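Local coordinates for glutathione transferase (Lolium rigidum, PDB 6ZB6), which probably conjugates glutathione to electrophilic xenobiotics, as phi-class glutathione transferases do, and is studied as a target in multiple-herbicide resistance, at residues A10-V15 with G53-F58; A16-F21 with R69-Y74; Y118-N123 with A181-A186. All coordinates share one frame; numbering follows the deposited sequence.

The three contacts show how chemistry follows position in a glutathione transferase. Interactions 1 and 2 are buried in the thioredoxin-like domain and share helix 13-24. They touch each other where Ile71 meets Pro56 and Phe58. Interaction 1 sets the helix start against a cis-proline loop, whose polar backbone is turned to the ligand, whereas interaction 2 joins two helices through Val18 and Ile71, a serine set against Phe21, and a pair of stacked arginines. Interaction 3 is only partly buried, lies in the helical C-terminal domain and is purely side-chain packing. Interactions 1 and 3 both touch the bound inhibitor, the former along its glutathione part, the latter at its nitrobenzyl group.

Interaction 1 of 3, residues A10-V15 with G53-F58; sequences AMSTNV and GQIPAF. With GTB (S-(p-nitrobenzyl)glutathione), chain G.
Ser12, Asn14 and Val15 meet Ile55 and Pro56 in a buried packing contact, free of direct hydrogen bonds, where the start of helix 13-24 rests on the cis-proline loop of the thioredoxin-like N-terminal domain. The side chains of Ile55 and Pro56 meet the helix, while the Ile55 backbone and the Gln54 side chain bind the ligand. The peptide before Pro56 is cis, and Ile55 pairs with the cysteinyl residue of S-(p-nitrobenzyl)glutathione much as two antiparallel strands would, its N donating to O2 at 3.0 Å and its O accepting from N2 at 2.7 Å. This pair of backbone hydrogen bonds is a hallmark of glutathione sites. Gln54 adds a nearly straight bond from NE2 to the glycyl carboxylate oxygen O32 (166°), and Ser68, Glu67 and Lys42 also hydrogen-bond the ligand.

On the helix side, the CG1 branch of Ile55 sits between its own backbone N and carbonyl carbon (chi1 55°), a torsion that carries CD1 to within 3.5 Å of Ser12 CB. Val15 turns its CG2 methyl to both loop residues, 3.8 Å from Ile55 CD1 and 3.9 Å from Pro56 CB. Next to it the proline ring places CG 3.6 Å from Asn14 O, a buried carbonyl oxygen that has no polar partner in the model. The Asn14 amide is held otherwise, OD1 by Arg17 and ND2 by Tyr175 OH. Ser12, the N-cap of the helix, points its hydroxyl to the ligand, so that OG comes 3.2 Å from the thioether sulfur SG2.

Interaction 2 of 3, residues A16-F21 with R69-Y74; sequences ARVLVF and RAISKY
Arg69 and Arg17 face each other flat on flat at the start of this helix-helix contact, their guanidinium planes 27° apart. Arg69 runs extended from CG to NE, whereas Arg17 bends at chi3 (-47°), which brings its CZ over the centre of the Arg69 group; the nearest atoms are the two NH2 nitrogens, 3.6 Å apart. Asp105 forms a salt bridge with Arg69 and probably offsets part of the like-charge repulsion; Arg17 is held in place by hydrogen bonds of NH2 to Asn14, NE to Ser68 and NH1 to Asn171.

Two residues on, Ile71 presents its CG2 branch to Val18, crossing it at about a right angle with CG2 3.6 Å from Val18 CG1. Here the architecture is plain: helices 13-24 and 68-78 lie side by side on one face of the thioredoxin-like sheet, their short segments running nearly parallel at 9° with axes 8.9 Å apart.

Ser72 is the small residue that points into this interface. Its CB and OG project between the helices, OG reaching 3.7 Å from Val18 CA and 3.3 Å from Phe21 CD2, so that the ring meets the serine obliquely while Phe167 approaches the same ring. The serine hydroxyl is bonded back to Ser68 O, one turn earlier in its own helix.

Interaction 3 of 3, residues Y118-N123 with A181-A186; sequences YQCLFN and ATPHAA. With GTB (S-(p-nitrobenzyl)glutathione), chain G.
Cys120 and Leu121 pack against Ala181 to His184 where helix 92-127, widened here by a pi-type turn, meets the loop that follows helix 173-179 in the all-helical C-terminal domain. One turn of helix serves two neighbours, the loop on one side and the ligand on the other. The wide turn is closed by Asn123 N and Tyr118 O, 2.7 Å apart.

On the loop side, Cys120 holds SG anti to its carbonyl carbon (chi1 -69°). CB rests against Thr182 CB and Pro183 CD, each 4.0 Å from it, and the torsion swings SG to the edge of the His184 imidazole, near the ring plane and 4.0 Å from CD2. Leu121 takes a less relaxed shape: its chi1 of -101° lies away from the staggered positions, and CD1 ends 3.9 Å from Ala181 CB, with Tyr178 packing on the same side chain. Thr182 also bonds within the loop. Its OG1 sits between backbone N and carbonyl carbon and accepts from His184 N at 3.1 Å, an ST turn nested in the type I turn from Thr182 to Ala185; the hydroxyl is also hydrogen-bonded to Phe179 O. OG1 is thus engaged on its own side of the contact, and CB and the CG2 methyl meet Cys120 CB.

The ligand side of the helix carries two aromatic rings of the hydrophobic pocket. Phe122 directs an edge at the face of Tyr118, and its own face lies against the nitrobenzyl ring, with C5' over its centre and 3.5 Å from CD2. Tyr118 approaches that ring obliquely, its OH reaching to 3.1 Å from C2' of the inhibitor.

Interaction 1 of 3, residues A10-V15 with G53-F58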
# COMPACT_ATOMS: atom_id res chain seq x y z
N ALA A 10 -0.55 -11.28 5.57
CA ALA A 10 0.40 -10.29 5.06
C ALA A 10 0.23 -10.04 3.57
O ALA A 10 0.61 -8.96 3.09
CB ALA A 10 1.84 -10.72 5.35
N MET A 11 -0.36 -10.98 2.83
CA MET A 11 -0.50 -10.80 1.38
C MET A 11 -1.57 -9.79 1.01
O MET A 11 -1.54 -9.26 -0.10
CB MET A 11 -0.82 -12.14 0.71
CG MET A 11 -2.04 -12.84 1.28
SD MET A 11 -3.05 -13.65 0.04
CE MET A 11 -4.07 -12.28 -0.50
N SER A 12 -2.53 -9.51 1.90
CA SER A 12 -3.56 -8.53 1.59
C SER A 12 -2.94 -7.14 1.49
O SER A 12 -2.15 -6.74 2.36
CB SER A 12 -4.65 -8.56 2.68
OG SER A 12 -5.44 -7.39 2.65
N THR A 13 -3.30 -6.40 0.44
CA THR A 13 -2.67 -5.10 0.18
C THR A 13 -2.71 -4.19 1.40
O THR A 13 -1.70 -3.59 1.78
CB THR A 13 -3.35 -4.40 -0.99
OG1 THR A 13 -4.77 -4.54 -0.86
CG2 THR A 13 -2.90 -5.01 -2.32
N ASN A 14 -3.88 -4.05 2.01
CA ASN A 14 -3.99 -3.05 3.06
C ASN A 14 -3.42 -3.54 4.39
O ASN A 14 -3.09 -2.72 5.25
CB ASN A 14 -5.45 -2.59 3.18
CG ASN A 14 -5.92 -1.87 1.92
OD1 ASN A 14 -5.38 -0.83 1.55
ND2 ASN A 14 -6.88 -2.46 1.23
N VAL A 15 -3.26 -4.85 4.56
CA VAL A 15 -2.44 -5.35 5.66
C VAL A 15 -0.98 -5.00 5.42
O VAL A 15 -0.29 -4.46 6.30
CB VAL A 15 -2.63 -6.87 5.84
CG1 VAL A 15 -1.60 -7.41 6.83
CG2 VAL A 15 -4.05 -7.19 6.28
N GLY A 53 -16.13 -5.60 8.88
CA GLY A 53 -15.79 -6.95 8.49
C GLY A 53 -14.74 -6.96 7.39
O GLY A 53 -14.90 -7.66 6.39
N GLN A 54 -13.68 -6.18 7.57
CA GLN A 54 -12.57 -6.11 6.63
C GLN A 54 -11.26 -6.25 7.38
O GLN A 54 -11.20 -6.14 8.61
CB GLN A 54 -12.58 -4.78 5.85
CG GLN A 54 -13.80 -4.52 4.98
CD GLN A 54 -13.59 -3.34 4.04
OE1 GLN A 54 -13.24 -2.24 4.47
NE2 GLN A 54 -13.77 -3.58 2.74
N ILE A 55 -10.19 -6.48 6.63
CA ILE A 55 -8.84 -6.48 7.19
C ILE A 55 -8.08 -5.34 6.53
O ILE A 55 -8.37 -4.98 5.38
CB ILE A 55 -8.13 -7.83 6.98
CG1 ILE A 55 -8.12 -8.22 5.50
CG2 ILE A 55 -8.79 -8.92 7.82
CD1 ILE A 55 -7.04 -9.19 5.16
N PRO A 56 -7.09 -4.73 7.21
CA PRO A 56 -6.60 -5.11 8.53
C PRO A 56 -7.49 -4.64 9.67
O PRO A 56 -8.28 -3.72 9.49
CB PRO A 56 -5.27 -4.37 8.62
CG PRO A 56 -5.52 -3.11 7.86
CD PRO A 56 -6.36 -3.58 6.66
N ALA A 57 -7.35 -5.28 10.82
CA ALA A 57 -7.63 -4.61 12.10
C ALA A 57 -6.32 -4.55 12.87
O ALA A 57 -5.31 -5.11 12.46
CB ALA A 57 -8.73 -5.33 12.88
N PHE A 58 -6.34 -3.91 14.03
CA PHE A 58 -5.09 -3.62 14.71
C PHE A 58 -5.35 -3.51 16.20
O PHE A 58 -6.37 -2.95 16.60
CB PHE A 58 -4.48 -2.33 14.15
CG PHE A 58 -3.28 -1.82 14.91
CD1 PHE A 58 -3.44 -0.93 15.98
CD2 PHE A 58 -2.01 -2.19 14.54
CE1 PHE A 58 -2.34 -0.46 16.68
CE2 PHE A 58 -0.89 -1.70 15.22
CZ PHE A 58 -1.05 -0.83 16.27
N1 GTB G . -10.12 1.18 3.40
CA1 GTB G . -9.82 -0.10 4.00
C1 GTB G . -8.37 -0.08 4.54
O11 GTB G . -7.47 0.53 3.91
O12 GTB G . -8.08 -0.68 5.61
CB1 GTB G . -9.99 -1.17 2.92
CG1 GTB G . -9.65 -2.53 3.53
CD1 GTB G . -10.02 -3.67 2.59
OE1 GTB G . -10.51 -3.47 1.52
N2 GTB G . -9.75 -5.02 3.02
CA2 GTB G . -10.11 -6.09 2.12
C2 GTB G . -11.21 -6.92 2.78
O2 GTB G . -11.16 -7.22 3.94
CB2 GTB G . -8.88 -6.96 1.84
SG2 GTB G . -7.66 -5.95 0.91
N3 GTB G . -12.34 -7.33 1.99
CA3 GTB G . -13.37 -8.13 2.62
C3 GTB G . -14.73 -7.43 2.50
O31 GTB G . -15.79 -8.10 2.62
O32 GTB G . -14.79 -6.19 2.28
C' GTB G . -8.35 -5.58 -0.73
C1' GTB G . -8.60 -6.90 -1.45
C2' GTB G . -9.90 -7.27 -1.77
C3' GTB G . -10.14 -8.47 -2.43
C4' GTB G . -9.08 -9.30 -2.77
N41 GTB G . -9.33 -10.57 -3.46
O41 GTB G . -10.62 -10.91 -3.90
O42 GTB G . -8.44 -11.31 -3.64
C5' GTB G . -7.78 -8.93 -2.44
C6' GTB G . -7.54 -7.73 -1.78

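Interaction 2 of 3, residues A16-F21 with R69-Y74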
# COMPACT_ATOMS: atom_id res chain seq x y z
N ALA A 16 -0.47 -5.34 4.22
CA ALA A 16 0.92 -5.07 3.87
C ALA A 16 1.25 -3.60 4.06
O ALA A 16 2.36 -3.27 4.48
CB ALA A 16 1.18 -5.47 2.41
N ARG A 17 0.29 -2.71 3.78
CA ARG A 17 0.52 -1.28 3.95
C ARG A 17 1.00 -0.98 5.37
O ARG A 17 2.01 -0.29 5.57
CB ARG A 17 -0.76 -0.50 3.62
CG ARG A 17 -0.63 1.01 3.78
CD ARG A 17 -1.98 1.73 3.87
NE ARG A 17 -2.92 1.29 2.84
CZ ARG A 17 -2.83 1.63 1.55
NH1 ARG A 17 -1.85 2.42 1.14
NH2 ARG A 17 -3.72 1.17 0.68
N VAL A 18 0.31 -1.54 6.37
CA VAL A 18 0.67 -1.36 7.77
C VAL A 18 2.03 -1.99 8.07
O VAL A 18 2.88 -1.40 8.76
CB VAL A 18 -0.43 -1.94 8.67
CG1 VAL A 18 -0.05 -1.82 10.17
CG2 VAL A 18 -1.79 -1.29 8.37
N LEU A 19 2.25 -3.21 7.58
CA LEU A 19 3.51 -3.89 7.86
C LEU A 19 4.70 -3.09 7.35
O LEU A 19 5.75 -3.04 8.00
CB LEU A 19 3.50 -5.30 7.27
CG LEU A 19 2.33 -6.21 7.66
CD1 LEU A 19 2.54 -7.64 7.16
CD2 LEU A 19 2.07 -6.18 9.17
N VAL A 20 4.55 -2.44 6.19
CA VAL A 20 5.62 -1.57 5.68
C VAL A 20 5.98 -0.50 6.71
O VAL A 20 7.15 -0.31 7.05
CB VAL A 20 5.22 -0.95 4.34
CG1 VAL A 20 6.16 0.20 4.00
CG2 VAL A 20 5.26 -2.03 3.21
N PHE A 21 4.97 0.20 7.24
CA PHE A 21 5.31 1.28 8.16
C PHE A 21 5.83 0.75 9.49
O PHE A 21 6.73 1.36 10.08
CB PHE A 21 4.12 2.22 8.31
CG PHE A 21 3.80 2.93 7.03
CD1 PHE A 21 4.71 3.83 6.49
CD2 PHE A 21 2.64 2.65 6.32
CE1 PHE A 21 4.45 4.48 5.29
CE2 PHE A 21 2.36 3.29 5.11
CZ PHE A 21 3.26 4.20 4.60
N ARG A 69 -4.70 3.19 6.61
CA ARG A 69 -3.94 4.44 6.72
C ARG A 69 -4.01 5.03 8.11
O ARG A 69 -3.03 5.65 8.56
CB ARG A 69 -4.44 5.46 5.69
CG ARG A 69 -4.10 5.07 4.24
CD ARG A 69 -4.73 6.05 3.27
NE ARG A 69 -4.55 5.63 1.87
CZ ARG A 69 -5.28 4.72 1.25
NH1 ARG A 69 -6.24 4.09 1.89
NH2 ARG A 69 -5.04 4.42 -0.03
N ALA A 70 -5.15 4.88 8.80
CA ALA A 70 -5.24 5.33 10.19
C ALA A 70 -4.30 4.53 11.09
O ALA A 70 -3.57 5.10 11.92
CB ALA A 70 -6.68 5.22 10.71
N ILE A 71 -4.33 3.20 10.97
CA ILE A 71 -3.39 2.36 11.70
C ILE A 71 -1.96 2.80 11.43
O ILE A 71 -1.14 2.91 12.35
CB ILE A 71 -3.59 0.88 11.34
CG1 ILE A 71 -4.99 0.38 11.70
CG2 ILE A 71 -2.51 0.04 12.03
CD1 ILE A 71 -5.37 -0.93 10.96
N SER A 72 -1.63 3.04 10.15
CA SER A 72 -0.25 3.34 9.80
C SER A 72 0.22 4.64 10.43
O SER A 72 1.36 4.72 10.92
CB SER A 72 -0.09 3.41 8.28
OG SER A 72 -0.37 2.15 7.68
N LYS A 73 -0.62 5.68 10.41
CA LYS A 73 -0.21 6.94 11.03
C LYS A 73 -0.05 6.79 12.54
O LYS A 73 0.85 7.39 13.13
CB LYS A 73 -1.20 8.05 10.68
CG LYS A 73 -1.08 8.49 9.22
CD LYS A 73 -1.88 9.76 8.93
CE LYS A 73 -3.37 9.46 8.90
NZ LYS A 73 -4.20 10.58 8.33
N TYR A 74 -0.90 5.97 13.18
CA TYR A 74 -0.72 5.72 14.61
C TYR A 74 0.63 5.07 14.88
O TYR A 74 1.33 5.42 15.83
CB TYR A 74 -1.85 4.85 15.13
CG TYR A 74 -1.65 4.38 16.56
CD1 TYR A 74 -2.04 5.19 17.63
CD2 TYR A 74 -1.06 3.15 16.84
CE1 TYR A 74 -1.86 4.78 18.93
CE2 TYR A 74 -0.87 2.73 18.15
CZ TYR A 74 -1.28 3.55 19.19
OH TYR A 74 -1.10 3.15 20.49

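Interaction 3 of 3, residues Y118-N123 with A181-A186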
# COMPACT_ATOMS: atom_id res chain seq x y z
N TYR A 118 -7.35 -5.96 -9.60
CA TYR A 118 -8.53 -6.78 -9.36
C TYR A 118 -8.85 -7.65 -10.56
O TYR A 118 -9.05 -8.86 -10.44
CB TYR A 118 -9.74 -5.89 -9.03
CG TYR A 118 -9.89 -5.58 -7.57
CD1 TYR A 118 -10.59 -6.43 -6.72
CD2 TYR A 118 -9.33 -4.42 -7.03
CE1 TYR A 118 -10.73 -6.14 -5.38
CE2 TYR A 118 -9.46 -4.13 -5.68
CZ TYR A 118 -10.16 -4.99 -4.86
OH TYR A 118 -10.29 -4.69 -3.53
N GLN A 119 -8.92 -7.03 -11.74
CA GLN A 119 -9.38 -7.76 -12.92
C GLN A 119 -8.36 -8.78 -13.40
O GLN A 119 -8.75 -9.83 -13.93
CB GLN A 119 -9.71 -6.78 -14.04
CG GLN A 119 -10.90 -5.88 -13.76
CD GLN A 119 -12.20 -6.64 -13.65
OE1 GLN A 119 -12.34 -7.73 -14.21
NE2 GLN A 119 -13.17 -6.08 -12.93
N CYS A 120 -7.07 -8.51 -13.23
CA CYS A 120 -6.03 -9.36 -13.80
C CYS A 120 -5.49 -10.37 -12.79
O CYS A 120 -5.01 -11.44 -13.20
CB CYS A 120 -4.88 -8.50 -14.32
SG CYS A 120 -5.27 -7.51 -15.77
N LEU A 121 -5.59 -10.08 -11.49
CA LEU A 121 -5.00 -10.92 -10.45
C LEU A 121 -6.05 -11.43 -9.47
O LEU A 121 -6.29 -12.64 -9.41
CB LEU A 121 -3.91 -10.14 -9.71
CG LEU A 121 -2.46 -10.42 -10.07
CD1 LEU A 121 -1.55 -9.90 -8.95
CD2 LEU A 121 -2.25 -11.90 -10.29
N PHE A 122 -6.68 -10.54 -8.69
CA PHE A 122 -7.56 -10.97 -7.60
C PHE A 122 -8.76 -11.75 -8.13
O PHE A 122 -9.05 -12.86 -7.66
CB PHE A 122 -8.05 -9.75 -6.81
CG PHE A 122 -6.96 -9.00 -6.06
CD1 PHE A 122 -5.75 -9.59 -5.75
CD2 PHE A 122 -7.18 -7.68 -5.65
CE1 PHE A 122 -4.76 -8.89 -5.06
CE2 PHE A 122 -6.20 -6.97 -4.95
CZ PHE A 122 -4.99 -7.58 -4.66
N ASN A 123 -9.48 -11.19 -9.11
CA ASN A 123 -10.70 -11.84 -9.59
C ASN A 123 -10.47 -13.24 -10.13
O ASN A 123 -11.16 -14.17 -9.69
CB ASN A 123 -11.40 -10.94 -10.62
CG ASN A 123 -12.20 -9.82 -9.99
OD1 ASN A 123 -12.05 -9.52 -8.80
ND2 ASN A 123 -13.05 -9.18 -10.78
N ALA A 181 2.76 -7.62 -11.19
CA ALA A 181 2.53 -9.02 -11.51
C ALA A 181 1.47 -9.22 -12.58
O ALA A 181 1.18 -10.36 -12.94
CB ALA A 181 2.15 -9.80 -10.26
N THR A 182 0.88 -8.15 -13.10
CA THR A 182 -0.14 -8.27 -14.13
C THR A 182 0.51 -8.23 -15.50
O THR A 182 1.69 -7.93 -15.64
CB THR A 182 -1.15 -7.14 -13.99
OG1 THR A 182 -0.54 -5.93 -14.45
CG2 THR A 182 -1.64 -7.01 -12.51
N PRO A 183 -0.26 -8.50 -16.56
CA PRO A 183 0.29 -8.36 -17.92
C PRO A 183 0.72 -6.95 -18.27
O PRO A 183 1.35 -6.76 -19.32
CB PRO A 183 -0.86 -8.83 -18.82
CG PRO A 183 -1.63 -9.78 -17.96
CD PRO A 183 -1.59 -9.15 -16.59
N HIS A 184 0.44 -5.96 -17.43
CA HIS A 184 0.68 -4.56 -17.76
C HIS A 184 1.88 -3.99 -17.00
O HIS A 184 2.05 -2.77 -16.96
CB HIS A 184 -0.59 -3.76 -17.49
CG HIS A 184 -1.78 -4.35 -18.16
ND1 HIS A 184 -1.93 -4.35 -19.54
CD2 HIS A 184 -2.84 -5.03 -17.67
CE1 HIS A 184 -3.05 -4.97 -19.86
NE2 HIS A 184 -3.62 -5.39 -18.74
N ALA A 185 2.72 -4.87 -16.45
CA ALA A 185 3.84 -4.43 -15.62
C ALA A 185 4.86 -3.62 -16.39
O ALA A 185 5.62 -2.86 -15.78
CB ALA A 185 4.53 -5.64 -15.00
N ALA A 186 4.92 -3.75 -17.72
CA ALA A 186 5.88 -2.93 -18.46
C ALA A 186 5.43 -1.48 -18.61
O ALA A 186 6.22 -0.66 -19.07
CB ALA A 186 6.16 -3.56 -19.84
N1 GTB G . -10.12 1.18 3.40
CA1 GTB G . -9.82 -0.10 4.00
C1 GTB G . -8.37 -0.08 4.54
O11 GTB G . -7.47 0.53 3.91
O12 GTB G . -8.08 -0.68 5.61
CB1 GTB G . -9.99 -1.17 2.92
CG1 GTB G . -9.65 -2.53 3.53
CD1 GTB G . -10.02 -3.67 2.59
OE1 GTB G . -10.51 -3.47 1.52
N2 GTB G . -9.75 -5.02 3.02
CA2 GTB G . -10.11 -6.09 2.12
C2 GTB G . -11.21 -6.92 2.78
O2 GTB G . -11.16 -7.22 3.94
CB2 GTB G . -8.88 -6.96 1.84
SG2 GTB G . -7.66 -5.95 0.91
N3 GTB G . -12.34 -7.33 1.99
CA3 GTB G . -13.37 -8.13 2.62
C3 GTB G . -14.73 -7.43 2.50
O31 GTB G . -15.79 -8.10 2.62
O32 GTB G . -14.79 -6.19 2.28
C' GTB G . -8.35 -5.58 -0.73
C1' GTB G . -8.60 -6.90 -1.45
C2' GTB G . -9.90 -7.27 -1.77
C3' GTB G . -10.14 -8.47 -2.43
C4' GTB G . -9.08 -9.30 -2.77
N41 GTB G . -9.33 -10.57 -3.46
O41 GTB G . -10.62 -10.91 -3.90
O42 GTB G . -8.44 -11.31 -3.64
C5' GTB G . -7.78 -8.93 -2.44
C6' GTB G . -7.54 -7.73 -1.78